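Local coordinates for putative hydrogenase expression/formation protein hupG (Rhodopseudomonas palustris, PDB 2QSI) that is of unknown function but, as a thioredoxin-clan member of the HupG/HyaE family, probably takes part in the expression or formation of hydrogenase, at residues Thr18-Asp21 / Glu22-Asp26; Glu72-Ala75 / Glu76-Arg79. All coordinates share one frame; numbering follows the deposited sequence.

Contact 1. Residues Thr18-Asp21 / Glu22-Asp26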
loop_
_atom_site.group_PDB
_atom_site.type_symbol
_atom_site.label_atom_id
_atom_site.label_comp_id
_atom_site.label_asym_id
_atom_site.label_seq_id
_atom_site.Cartn_x
_atom_site.Cartn_y
_atom_site.Cartn_z
ATOM N N THR A 18 -14.184 -12.024 5.326
ATOM C CA THR A 18 -14.579 -12.435 4.017
ATOM C C THR A 18 -13.631 -13.525 3.663
ATOM O O THR A 18 -12.689 -13.819 4.428
ATOM C CB THR A 18 -14.424 -11.319 2.941
ATOM O OG1 THR A 18 -14.309 -10.038 3.563
ATOM C CG2 THR A 18 -15.625 -11.367 2.010
ATOM N N LEU A 19 -13.889 -14.112 2.502
ATOM C CA LEU A 19 -12.969 -14.994 1.871
ATOM C C LEU A 19 -12.486 -14.299 0.602
ATOM O O LEU A 19 -13.316 -13.832 -0.229
ATOM C CB LEU A 19 -13.676 -16.316 1.569
ATOM C CG LEU A 19 -12.885 -17.517 1.110
ATOM C CD1 LEU A 19 -11.816 -17.906 2.140
ATOM C CD2 LEU A 19 -13.894 -18.632 0.843
ATOM N N VAL A 20 -11.165 -14.156 0.471
ATOM C CA VAL A 20 -10.578 -13.542 -0.711
ATOM C C VAL A 20 -9.640 -14.469 -1.494
ATOM O O VAL A 20 -9.034 -15.388 -0.944
ATOM C CB VAL A 20 -9.774 -12.247 -0.377
ATOM C CG1 VAL A 20 -10.703 -11.151 0.177
ATOM C CG2 VAL A 20 -8.575 -12.541 0.534
ATOM N N ASP A 21 -9.516 -14.182 -2.780
ATOM C CA ASP A 21 -8.585 -14.886 -3.650
ATOM C C ASP A 21 -7.710 -13.908 -4.408
ATOM O O ASP A 21 -7.788 -12.700 -4.193
ATOM C CB ASP A 21 -9.336 -15.857 -4.595
ATOM C CG ASP A 21 -10.241 -15.158 -5.595
ATOM O OD1 ASP A 21 -10.030 -13.983 -5.967
ATOM O OD2 ASP A 21 -11.197 -15.813 -6.051
ATOM N N GLU A 22 -6.857 -14.428 -5.287
ATOM C CA GLU A 22 -5.960 -13.558 -6.071
ATOM C C GLU A 22 -6.751 -12.597 -6.972
ATOM O O GLU A 22 -6.262 -11.531 -7.307
ATOM C CB GLU A 22 -4.912 -14.380 -6.856
ATOM C CG GLU A 22 -3.724 -14.841 -5.999
ATOM C CD GLU A 22 -2.882 -15.942 -6.639
ATOM O OE1 GLU A 22 -3.423 -17.032 -6.914
ATOM O OE2 GLU A 22 -1.672 -15.719 -6.864
ATOM N N ALA A 23 -7.989 -12.950 -7.325
ATOM C CA ALA A 23 -8.839 -12.078 -8.155
ATOM C C ALA A 23 -9.513 -10.946 -7.379
ATOM O O ALA A 23 -9.754 -9.872 -7.946
ATOM C CB ALA A 23 -9.903 -12.911 -8.876
ATOM N N THR A 24 -9.826 -11.183 -6.106
ATOM C CA THR A 24 -10.601 -10.229 -5.295
ATOM C C THR A 24 -9.838 -9.526 -4.168
ATOM O O THR A 24 -10.345 -8.548 -3.614
ATOM C CB THR A 24 -11.846 -10.893 -4.661
ATOM O OG1 THR A 24 -11.452 -11.842 -3.653
ATOM C CG2 THR A 24 -12.680 -11.576 -5.719
ATOM N N VAL A 25 -8.637 -9.990 -3.825
ATOM C CA VAL A 25 -7.897 -9.376 -2.703
ATOM C C VAL A 25 -7.443 -7.918 -2.960
ATOM O O VAL A 25 -7.524 -7.081 -2.052
ATOM C CB VAL A 25 -6.678 -10.248 -2.254
ATOM C CG1 VAL A 25 -5.606 -10.290 -3.353
ATOM C CG2 VAL A 25 -6.093 -9.742 -0.932
ATOM N N ASP A 26 -6.983 -7.602 -4.178
ATOM C CA ASP A 26 -6.442 -6.239 -4.434
ATOM C C ASP A 26 -7.435 -5.171 -4.046
ATOM O O ASP A 26 -7.110 -4.255 -3.276
ATOM C CB ASP A 26 -6.043 -6.024 -5.896
ATOM C CG ASP A 26 -4.838 -6.833 -6.298
ATOM O OD1 ASP A 26 -4.048 -7.273 -5.446
ATOM O OD2 ASP A 26 -4.687 -7.073 -7.482
#
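The carboxylate of D21 folds over the start of the following turn, its OD1 lying across the amides of A23 and T24. The bond from T24 N to D21 OD1 is 2.8 Å long, with the donor nearly in line with the C-O bond; the one from A23 N, at 2.7 Å, is bent to 122° and weak. A chi1 of 66°, which sets CG between the backbone N and the carbonyl carbon, turns the carboxylate back over these amides. T24 returns the bond: its OG1 accepts from D21 N at 3.2 Å in an almost straight line (170°). This reciprocal pair is the pattern of a capping box. Beneath it, D21 O accepts twice, from V25 N at 2.9 Å, the first i-to-i+4 bond of the helical turn, and from T24 N, which sits above the carbonyl plane. On the buried side V20 and V25 meet almost at right angles through their CG2 methyls, 4.0 Å apart. V20 also rests on F28 and on A71 of strand 68-73, while V25 packs against L81 and R84, so that the turn joins edge strand 18-20 to helix 25-30 and leans on helix 78-85.

Contact 2. Residues Glu72-Ala75 / Glu76-Arg79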
loop_
_atom_site.group_PDB
_atom_site.type_symbol
_atom_site.label_atom_id
_atom_site.label_comp_id
_atom_site.label_asym_id
_atom_site.label_seq_id
_atom_site.Cartn_x
_atom_site.Cartn_y
_atom_site.Cartn_z
ATOM N N GLU A 72 -10.032 -14.056 5.077
ATOM C CA GLU A 72 -9.365 -15.353 4.961
ATOM C C GLU A 72 -8.943 -15.526 3.513
ATOM O O GLU A 72 -9.685 -15.163 2.601
ATOM C CB GLU A 72 -10.295 -16.491 5.373
ATOM C CG GLU A 72 -9.635 -17.858 5.263
ATOM C CD GLU A 72 -10.416 -18.980 5.879
ATOM O OE1 GLU A 72 -11.204 -18.739 6.836
ATOM O OE2 GLU A 72 -10.205 -20.134 5.433
ATOM N N VAL A 73 -7.745 -16.050 3.321
ATOM C CA VAL A 73 -7.195 -16.328 2.009
ATOM C C VAL A 73 -7.715 -17.673 1.493
ATOM O O VAL A 73 -7.590 -18.708 2.164
ATOM C CB VAL A 73 -5.642 -16.282 2.051
ATOM C CG1 VAL A 73 -5.030 -16.592 0.703
ATOM C CG2 VAL A 73 -5.173 -14.869 2.512
ATOM N N ALA A 74 -8.316 -17.641 0.308
ATOM C CA ALA A 74 -8.758 -18.873 -0.396
ATOM C C ALA A 74 -7.571 -19.861 -0.580
ATOM O O ALA A 74 -6.405 -19.465 -0.761
ATOM C CB ALA A 74 -9.438 -18.503 -1.758
ATOM N N ALA A 75 -7.857 -21.151 -0.488
ATOM C CA ALA A 75 -6.788 -22.165 -0.483
ATOM C C ALA A 75 -5.889 -22.080 -1.734
ATOM O O ALA A 75 -4.666 -22.155 -1.655
ATOM C CB ALA A 75 -7.401 -23.558 -0.378
ATOM N N GLU A 76 -6.504 -21.896 -2.887
ATOM C CA GLU A 76 -5.748 -21.839 -4.152
ATOM C C GLU A 76 -4.899 -20.565 -4.261
ATOM O O GLU A 76 -3.908 -20.541 -5.012
ATOM C CB GLU A 76 -6.654 -22.007 -5.388
ATOM C CG GLU A 76 -8.065 -21.474 -5.271
ATOM C CD GLU A 76 -8.949 -22.377 -4.389
ATOM O OE1 GLU A 76 -9.244 -21.960 -3.258
ATOM O OE2 GLU A 76 -9.308 -23.517 -4.801
ATOM N N ALA A 77 -5.264 -19.533 -3.478
ATOM C CA ALA A 77 -4.557 -18.241 -3.438
ATOM C C ALA A 77 -3.360 -18.210 -2.488
ATOM O O ALA A 77 -2.549 -17.259 -2.514
ATOM C CB ALA A 77 -5.526 -17.150 -3.046
ATOM N N GLU A 78 -3.252 -19.233 -1.643
ATOM C CA GLU A 78 -2.240 -19.257 -0.603
ATOM C C GLU A 78 -0.821 -19.061 -1.129
ATOM O O GLU A 78 -0.109 -18.210 -0.639
ATOM C CB GLU A 78 -2.326 -20.532 0.225
ATOM C CG GLU A 78 -3.576 -20.569 1.072
ATOM C CD GLU A 78 -3.843 -21.893 1.718
ATOM O OE1 GLU A 78 -3.124 -22.891 1.435
ATOM O OE2 GLU A 78 -4.803 -21.944 2.501
ATOM N N ARG A 79 -0.408 -19.843 -2.117
ATOM C CA ARG A 79 0.984 -19.807 -2.537
ATOM C C ARG A 79 1.376 -18.412 -3.017
ATOM O O ARG A 79 2.387 -17.845 -2.578
ATOM C CB ARG A 79 1.239 -20.847 -3.626
ATOM C CG ARG A 79 2.728 -21.026 -3.944
ATOM C CD ARG A 79 3.068 -22.480 -4.282
ATOM N NE ARG A 79 2.764 -23.376 -3.146
ATOM C CZ ARG A 79 1.657 -24.112 -2.986
ATOM N NH1 ARG A 79 0.671 -24.103 -3.886
ATOM N NH2 ARG A 79 1.532 -24.881 -1.904
HETATM O O HOH W 1 -5.687 -19.713 3.858
HETATM O O HOH W 2 -2.078 -22.064 -3.269
#
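The chain leaves strand 68-73 and winds directly into a helical turn through two successive i-to-i+3 bonds, A77 N to A74 O at 2.9 Å and E78 N to A75 O at 3.2 Å. In both, the donor stands well above the carbonyl plane, 58° and 67° out of it, as the tight winding brings each amide over the peptide group three residues earlier. V73 closes the inner side: with CG1 anti to the backbone N (chi1 179°), that methyl reaches forward to A77 CB at 3.8 Å. E78 runs back alongside A75, its CG 3.3 Å from A75 O and its OE2 3.6 Å from A75 CA. The extended chain carries OE2 to a water that donates to it at 2.8 Å and also to V73 O, tying the carboxylate to the strand end. A second water donates to A75 O, weakly to E76 O, and accepts from R79 N at 3.0 Å, bridging A75 O and R79 N, four residues apart. With an alanine in place of E78, the water on V73 O would probably lose its second acceptor and the bound dithiothreitol its hydrogen bond to OE1. The two carboxylate oxygens thus have different partners: OE2 reaches the V73 carbonyl through water, and OE1 bonds to a dithiothreitol that probably comes from the crystallisation liquor but may mark a pocket with a polar wall.

Contacts 1 and 2 are similar in place, both leading from parallel neighbouring strands of the thioredoxin-like sheet into a helix, their centres about 8 Å apart. V20 O and A74 N, 2.7 Å apart and probably hydrogen-bonded, join the strand ends, and E22 N lies against A77 CB. Both are partly buried: V20 with V25 and V73 with A77 are the inner pairs, and outer residues mix polar groups with alanine. At 18-26 side chains satisfy the first amides; at 72-79 backbone carbonyls take those of A77 and E78, one water that of R79, and another links the E78 carboxylate to the strand. Contact 1 leans on helix 78-85; contact 2 leads into it, bringing E78 to the dithiothreitol pocket.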